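Local coordinates for protein ricin B-related lectin (Polyporus squamosus, PDB 5MUA) that binds galactose through a beta-trefoil lectin part and carries a papain-like, calcium-dependent protease part that takes up the inhibitor E-64, at residues L174-G177 against L178-V181; E225-A229 against N230-L234; R256-F259 against S260-T263. All blocks are in the same frame, centred on the assembly; numbering follows the deposited sequence. Where two conformers were deposited one is given.

Contact 1: residues L174-G177 against L178-V181. With CA (calcium ion), chain E; CA (calcium ion), chain D; E64 (N-[N-[1-hydroxycarboxyethyl-carbonyl]leucylamino-butyl]-guanidine), chain F.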
loop_
_atom_site.group_PDB
_atom_site.type_symbol
_atom_site.label_atom_id
_atom_site.label_comp_id
_atom_site.label_asym_id
_atom_site.label_seq_id
_atom_site.Cartn_x
_atom_site.Cartn_y
_atom_site.Cartn_z
ATOM N N LEU B 174 -8.362 8.469 -9.502
ATOM C CA LEU B 174 -8.572 9.241 -8.323
ATOM C C LEU B 174 -9.315 8.350 -7.341
ATOM O O LEU B 174 -10.206 7.595 -7.765
ATOM C CB LEU B 174 -9.450 10.482 -8.724
ATOM C CG LEU B 174 -10.273 11.243 -7.703
ATOM C CD1 LEU B 174 -9.253 12.075 -6.945
ATOM C CD2 LEU B 174 -11.318 12.178 -8.315
ATOM N N SER B 175 -8.980 8.461 -6.064
ATOM C CA SER B 175 -9.495 7.671 -4.976
ATOM C C SER B 175 -10.549 8.332 -4.075
ATOM O O SER B 175 -11.470 7.679 -3.651
ATOM C CB SER B 175 -8.330 7.182 -4.107
ATOM O OG SER B 175 -7.414 6.497 -4.930
ATOM N N ASP B 176 -10.350 9.614 -3.774
ATOM C CA ASP B 176 -11.108 10.345 -2.778
ATOM C C ASP B 176 -11.478 11.722 -3.302
ATOM O O ASP B 176 -11.063 12.112 -4.367
ATOM C CB ASP B 176 -10.321 10.438 -1.486
ATOM C CG ASP B 176 -10.051 9.029 -0.874
ATOM O OD1 ASP B 176 -11.034 8.344 -0.527
ATOM O OD2 ASP B 176 -8.873 8.648 -0.760
ATOM N N GLY B 177 -12.315 12.392 -2.547
ATOM C CA GLY B 177 -12.822 13.713 -2.929
ATOM C C GLY B 177 -12.107 14.925 -2.361
ATOM O O GLY B 177 -12.092 15.972 -3.010
ATOM N N LEU B 178 -11.617 14.833 -1.126
ATOM C CA LEU B 178 -11.035 15.958 -0.431
ATOM C C LEU B 178 -9.763 15.473 0.190
ATOM O O LEU B 178 -9.766 14.466 0.909
ATOM C CB LEU B 178 -11.966 16.448 0.682
ATOM C CG LEU B 178 -11.425 17.662 1.468
ATOM C CD1 LEU B 178 -11.276 18.894 0.565
ATOM C CD2 LEU B 178 -12.292 17.957 2.720
ATOM N N TYR B 179 -8.678 16.142 -0.152
ATOM C CA TYR B 179 -7.358 15.735 0.334
ATOM C C TYR B 179 -6.717 16.755 1.279
ATOM O O TYR B 179 -6.654 17.944 0.944
ATOM C CB TYR B 179 -6.425 15.547 -0.850
ATOM C CG TYR B 179 -6.756 14.366 -1.673
ATOM C CD1 TYR B 179 -6.300 13.131 -1.334
ATOM C CD2 TYR B 179 -7.674 14.468 -2.762
ATOM C CE1 TYR B 179 -6.628 12.001 -2.083
ATOM C CE2 TYR B 179 -7.954 13.357 -3.556
ATOM C CZ TYR B 179 -7.426 12.117 -3.192
ATOM O OH TYR B 179 -7.729 11.010 -3.927
ATOM N N LEU B 180 -6.124 16.270 2.363
ATOM C CA LEU B 180 -5.145 17.042 3.156
ATOM C C LEU B 180 -3.791 16.972 2.478
ATOM O O LEU B 180 -3.322 15.899 2.070
ATOM C CB LEU B 180 -5.014 16.572 4.585
ATOM C CG LEU B 180 -3.926 17.234 5.460
ATOM C CD1 LEU B 180 -4.328 18.721 5.592
ATOM C CD2 LEU B 180 -3.929 16.557 6.836
ATOM N N VAL B 181 -3.183 18.122 2.331
ATOM C CA VAL B 181 -1.834 18.217 1.762
ATOM C C VAL B 181 -0.903 18.223 2.968
ATOM O O VAL B 181 -0.948 19.112 3.826
ATOM C CB VAL B 181 -1.652 19.515 0.922
ATOM C CG1 VAL B 181 -0.198 19.733 0.510
ATOM C CG2 VAL B 181 -2.557 19.533 -0.295
HETATM CA CA CA E . -12.343 6.770 -1.626
HETATM CA CA CA D . -9.397 6.803 0.842
HETATM C C1 E64 F . -15.896 1.992 -0.672
HETATM O O1 E64 F . -16.750 1.092 -0.828
HETATM O O2 E64 F . -15.424 2.313 0.421
HETATM C C2 E64 F . -15.315 2.608 -1.923
HETATM C C3 E64 F . -15.319 4.133 -1.728
HETATM O O3 E64 F . -16.759 4.443 -1.764
HETATM C C4 E64 F . -14.669 4.836 -2.867
HETATM O O4 E64 F . -13.639 5.467 -2.773
HETATM N N1 E64 F . -15.306 4.797 -3.994
HETATM C C6 E64 F . -15.008 5.424 -5.264
HETATM C C7 E64 F . -14.097 4.712 -6.265
HETATM C C8 E64 F . -13.067 3.730 -5.723
HETATM C C9 E64 F . -11.859 4.645 -5.456
HETATM C C10 E64 F . -12.825 2.745 -6.868
HETATM C C11 E64 F . -15.945 6.495 -5.862
HETATM O O5 E64 F . -17.085 6.050 -6.012
HETATM N N2 E64 F . -15.568 7.758 -6.239
HETATM C C12 E64 F . -14.341 8.510 -5.943
HETATM C C13 E64 F . -13.120 8.238 -6.810
HETATM C C14 E64 F . -13.102 9.139 -7.987
HETATM C C15 E64 F . -13.999 8.642 -9.073
HETATM N N3 E64 F . -13.311 8.850 -10.298
HETATM C C16 E64 F . -13.324 10.049 -10.843
HETATM N N4 E64 F . -12.459 10.381 -11.780
HETATM N N5 E64 F . -14.177 10.932 -10.362
HETATM O O HOH W 1 -7.155 7.383 1.292
HETATM O O HOH W 2 -14.119 8.378 -1.915
#
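Tyr179 reaches back to the loop that precedes it, and its hydroxyl meets the backbone of Asp176: Asp176 N donates to Tyr179 OH at 3.0 Å with a bent N-H...O angle of 140°. The tyrosine CG lies beside its own backbone N (chi1 -70°), which swings the ring toward the loop instead of outward along the strand. Leu174 crosses the ring obliquely and touches it at the edge, close to its plane, with CD1 3.8 Å from Tyr179 CE2. A phenol suits this place because its flat hydrocarbon ring packs with leucine while its oxygen serves a buried peptide N-H.

The loop so held leads into strand 178-180 of the papain-like part, which runs parallel to strand 233-243 and antiparallel to strand 144-152. Asp176 turns its carboxylate, beside its backbone N (chi1 -62°), to two calcium ions. Asp176 OD1 bridges them, lying 2.3 Å from one calcium and 2.6 Å from the other, and OD2 adds a second bond to the latter, which is chelated by both oxygens. The first calcium also takes Ser175 O at 2.4 Å and the carbonyl O4 of E-64. A water binds each ion; Asp207 and Asp209 of the second subunit serve both, and Glu204 and Asp210 of that subunit add to the chelated one, so the metals join the chains. The other methyl of Leu174 meets the inhibitor, CD2 lying 3.5 Å from E64 C14, while Ser175 OG is hydrogen-bonded to Phe286 O. The same E-64 is hydrogen-bonded to Trp201, Cys208 and His248 of the second subunit.

Contact 2: residues E225-A229 against N230-L234; sequences ENFKA and NGFAL
Phe232 drives the edge of its ring into the face of Phe227 in a T-shaped stack, with centroids 5.4 Å apart and planes at 77°. The touching atom is Phe232 CZ, which comes over the Phe227 ring near its attached end, 3.7 Å from Phe227 CG. Ala229 stands beside the pair, its CB 4.2 Å from Phe232 CE1; a methyl group is small enough to sit where the chain bends round the rings. Further along, in one of its two conformers Leu234 CD2 packs against Phe227 CE2 at 3.9 Å.

Several features set these groups in place. Phe227 is the first residue to leave helical geometry after helix 208-226, and its CB points across to the returning chain. Phe232 adopts the crowded position between its backbone N and carbonyl carbon (chi1 67°), which turns its ring back toward Phe227. Between them Gly231 has a positive phi of 88°, where a side chain would press on the preceding carbonyl oxygen. Leu180 of strand 178-180 packs on Phe227, Phe232 and Leu234, while Phe227 O accepts a hydrogen bond from Arg202 of the second subunit.

Since no hydrogen bond spans the two segments, the passage from helix to strand 233-243 is held within itself by apolar packing, and its backbone polar groups can turn outward to Ala65, Phe66 and the second subunit.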
loop_
_atom_site.group_PDB
_atom_site.type_symbol
_atom_site.label_atom_id
_atom_site.label_comp_id
_atom_site.label_asym_id
_atom_site.label_seq_id
_atom_site.Cartn_x
_atom_site.Cartn_y
_atom_site.Cartn_z
ATOM N N GLU B 225 -4.791 6.344 11.643
ATOM C CA GLU B 225 -4.379 6.210 13.048
ATOM C C GLU B 225 -4.261 7.571 13.752
ATOM O O GLU B 225 -4.313 7.634 14.959
ATOM C CB GLU B 225 -3.102 5.415 13.124
ATOM C CG GLU B 225 -3.389 3.948 12.763
ATOM C CD GLU B 225 -2.151 3.058 12.644
ATOM O OE1 GLU B 225 -1.043 3.524 13.005
ATOM O OE2 GLU B 225 -2.309 1.887 12.109
ATOM N N ASN B 226 -4.147 8.656 13.002
ATOM C CA ASN B 226 -4.004 9.958 13.662
ATOM C C ASN B 226 -5.161 10.905 13.498
ATOM O O ASN B 226 -5.143 11.950 14.158
ATOM C CB ASN B 226 -2.791 10.624 13.103
ATOM C CG ASN B 226 -1.524 10.088 13.683
ATOM O OD1 ASN B 226 -1.147 10.525 14.758
ATOM N ND2 ASN B 226 -0.824 9.206 12.959
ATOM N N PHE B 227 -6.133 10.619 12.642
ATOM C CA PHE B 227 -7.267 11.535 12.477
ATOM C C PHE B 227 -8.571 10.853 12.817
ATOM O O PHE B 227 -8.928 9.847 12.201
ATOM C CB PHE B 227 -7.314 12.123 11.097
ATOM C CG PHE B 227 -6.089 12.936 10.766
ATOM C CD1 PHE B 227 -5.940 14.204 11.248
ATOM C CD2 PHE B 227 -5.090 12.445 9.984
ATOM C CE1 PHE B 227 -4.827 14.955 10.925
ATOM C CE2 PHE B 227 -3.943 13.186 9.677
ATOM C CZ PHE B 227 -3.824 14.435 10.168
ATOM N N LYS B 228 -9.244 11.360 13.829
ATOM C CA LYS B 228 -10.550 10.790 14.253
ATOM C C LYS B 228 -11.714 11.305 13.441
ATOM O O LYS B 228 -12.801 10.704 13.384
ATOM C CB LYS B 228 -10.758 10.927 15.752
ATOM C CG LYS B 228 -9.727 10.136 16.576
ATOM C CD LYS B 228 -9.577 10.598 18.029
ATOM C CE LYS B 228 -10.895 10.595 18.834
ATOM N NZ LYS B 228 -11.346 9.268 19.350
ATOM N N ALA B 229 -11.519 12.424 12.762
ATOM C CA ALA B 229 -12.552 12.906 11.796
ATOM C C ALA B 229 -12.529 12.009 10.570
ATOM O O ALA B 229 -11.519 11.373 10.296
ATOM C CB ALA B 229 -12.231 14.364 11.397
ATOM N N ASN B 230 -13.638 11.915 9.884
ATOM C CA ASN B 230 -13.692 11.343 8.561
ATOM C C ASN B 230 -13.911 12.428 7.477
ATOM O O ASN B 230 -13.850 13.636 7.789
ATOM C CB ASN B 230 -14.802 10.305 8.611
ATOM C CG ASN B 230 -16.127 10.916 8.687
ATOM O OD1 ASN B 230 -16.252 12.153 8.753
ATOM N ND2 ASN B 230 -17.188 10.073 8.595
ATOM N N GLY B 231 -14.108 12.019 6.231
ATOM C CA GLY B 231 -14.507 12.918 5.194
ATOM C C GLY B 231 -13.395 13.621 4.457
ATOM O O GLY B 231 -13.654 14.562 3.715
ATOM N N PHE B 232 -12.161 13.128 4.620
ATOM C CA PHE B 232 -11.038 13.550 3.783
ATOM C C PHE B 232 -9.999 12.408 3.784
ATOM O O PHE B 232 -10.072 11.477 4.613
ATOM C CB PHE B 232 -10.340 14.790 4.355
ATOM C CG PHE B 232 -9.637 14.557 5.665
ATOM C CD1 PHE B 232 -10.341 14.420 6.882
ATOM C CD2 PHE B 232 -8.263 14.553 5.735
ATOM C CE1 PHE B 232 -9.641 14.204 8.090
ATOM C CE2 PHE B 232 -7.603 14.369 6.951
ATOM C CZ PHE B 232 -8.289 14.180 8.117
ATOM N N ALA B 233 -9.027 12.552 2.873
ATOM C CA ALA B 233 -7.932 11.612 2.757
ATOM C C ALA B 233 -6.667 12.379 2.743
ATOM O O ALA B 233 -6.662 13.601 2.633
ATOM C CB ALA B 233 -8.064 10.805 1.458
ATOM N N LEU B 234 -5.575 11.650 2.883
ATOM C CA LEU B 234 -4.239 12.222 2.774
ATOM C C LEU B 234 -3.699 12.025 1.375
ATOM O O LEU B 234 -3.710 10.886 0.845
ATOM C CB LEU B 234 -3.296 11.559 3.797
ATOM C CG LEU B 234 -3.661 11.594 5.294
ATOM C CD1 LEU B 234 -2.533 11.053 6.120
ATOM C CD2 LEU B 234 -4.090 12.955 5.824
#

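Contact 3: residues R256-F259 against S260-T263; sequences RGNF and STVT
Asn258 and Thr261 are joined by the main-chain bond of a type I beta turn: Thr261 N donates to Asn258 O at 3.0 Å with a nearly straight N-H...O angle of 165°. Phe259 and Ser260 form the two corners of the turn, where the chain changes direction between strands 246-255 and 261-266.

A second hydrogen bond comes from a side chain. Asn258 OD1 accepts from Ser260 N at 3.0 Å, with the donor raised out of the amide plane, and this closes an Asx turn over the beginning of the beta turn. CG is extended away from the backbone N of Asn258 (chi1 -177°), which places the carboxamide beside its own carbonyl and in front of the Ser260 peptide. Asparagine fits because its short side chain can imitate a backbone carbonyl. At the start of the loop the guanidinium group of Arg256 is hydrogen-bonded through NE to Val181 O and through NH1 to Tyr10 OH.

Van der Waals contacts fill in around these bonds. Thr261 crosses the asparagine at about a right angle, with Thr261 OG1 3.3 Å from Asn258 ND2, but the angle is too poor for a hydrogen bond. Phe259 turns away to pack on Val181, Lys148 and Gln151, and Arg256 O lies over one face of the ring, toward its rim. Through Lys148 and Gln151 the ring packs the corner against strand 144-152.

With two acceptors of Asn258 each gripping one peptide N-H, the exposed turn satisfies consecutive backbone donors from a single residue, which probably keeps its shape defined at the surface.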
loop_
_atom_site.group_PDB
_atom_site.type_symbol
_atom_site.label_atom_id
_atom_site.label_comp_id
_atom_site.label_asym_id
_atom_site.label_seq_id
_atom_site.Cartn_x
_atom_site.Cartn_y
_atom_site.Cartn_z
ATOM N N ARG B 256 2.384 22.440 0.004
ATOM C CA ARG B 256 1.627 23.465 0.706
ATOM C C ARG B 256 1.833 24.886 0.308
ATOM O O ARG B 256 0.867 25.637 0.248
ATOM C CB ARG B 256 1.787 23.344 2.183
ATOM C CG ARG B 256 0.497 22.743 2.685
ATOM C CD ARG B 256 0.581 22.734 4.108
ATOM N NE ARG B 256 -0.062 21.591 4.683
ATOM C CZ ARG B 256 -0.118 21.456 5.987
ATOM N NH1 ARG B 256 0.354 22.476 6.745
ATOM N NH2 ARG B 256 -0.713 20.394 6.505
ATOM N N GLY B 257 3.063 25.238 -0.013
ATOM C CA GLY B 257 3.351 26.645 -0.464
ATOM C C GLY B 257 2.871 26.921 -1.849
ATOM O O GLY B 257 2.755 28.079 -2.269
ATOM N N ASN B 258 2.601 25.873 -2.628
ATOM C CA ASN B 258 2.102 26.070 -3.960
ATOM C C ASN B 258 1.461 24.801 -4.458
ATOM O O ASN B 258 2.170 23.864 -4.906
ATOM C CB ASN B 258 3.238 26.437 -4.917
ATOM C CG ASN B 258 2.743 26.737 -6.323
ATOM O OD1 ASN B 258 1.586 26.474 -6.731
ATOM N ND2 ASN B 258 3.622 27.323 -7.081
ATOM N N PHE B 259 0.137 24.800 -4.467
ATOM C CA PHE B 259 -0.576 23.567 -4.668
ATOM C C PHE B 259 -0.474 23.116 -6.127
ATOM O O PHE B 259 -0.836 22.000 -6.408
ATOM C CB PHE B 259 -2.041 23.740 -4.341
ATOM C CG PHE B 259 -2.345 23.960 -2.894
ATOM C CD1 PHE B 259 -1.906 23.073 -1.931
ATOM C CD2 PHE B 259 -3.222 24.985 -2.515
ATOM C CE1 PHE B 259 -2.247 23.226 -0.589
ATOM C CE2 PHE B 259 -3.573 25.136 -1.187
ATOM C CZ PHE B 259 -3.084 24.256 -0.223
ATOM N N SER B 260 -0.025 23.984 -7.017
ATOM C CA SER B 260 0.164 23.627 -8.432
ATOM C C SER B 260 1.496 22.939 -8.674
ATOM O O SER B 260 1.736 22.428 -9.756
ATOM C CB SER B 260 0.069 24.870 -9.311
ATOM O OG SER B 260 -1.233 25.347 -9.313
ATOM N N THR B 261 2.374 22.880 -7.686
ATOM C CA THR B 261 3.680 22.250 -7.884
ATOM C C THR B 261 3.544 20.756 -7.510
ATOM O O THR B 261 3.237 20.468 -6.348
ATOM C CB THR B 261 4.742 22.880 -6.951
ATOM O OG1 THR B 261 4.807 24.289 -7.213
ATOM C CG2 THR B 261 6.152 22.270 -7.114
ATOM N N VAL B 262 3.837 19.855 -8.449
ATOM C CA VAL B 262 3.986 18.429 -8.152
ATOM C C VAL B 262 5.442 18.127 -7.752
ATOM O O VAL B 262 6.368 18.439 -8.485
ATOM C CB VAL B 262 3.475 17.573 -9.312
ATOM C CG1 VAL B 262 3.654 16.127 -8.931
ATOM C CG2 VAL B 262 1.993 17.901 -9.636
ATOM N N THR B 263 5.641 17.551 -6.583
ATOM C CA THR B 263 6.957 17.217 -6.081
ATOM C C THR B 263 7.027 15.681 -6.037
ATOM O O THR B 263 6.029 15.039 -5.797
ATOM C CB THR B 263 7.160 17.786 -4.697
ATOM O OG1 THR B 263 7.124 19.210 -4.818
ATOM C CG2 THR B 263 8.561 17.491 -4.174
#

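From the N terminus the three contacts follow in series, none nesting in or crossing another. Contact 1 closes the loop between strands 170-173 and 178-180; contact 2 closes the passage from helix 208-226 into strand 233-243; contact 3 closes the corner between strands 246-255 and 261-266. Contacts 1 and 2 meet side by side in the sheet, where Leu178 and Leu180 exchange backbone hydrogen bonds with Ala233, and both also reach the second subunit. Contact 3 touches contact 1 at Val181, but stays about 8 Å from contact 2 at the nearest atoms. Contact 1 thus sits between the other two.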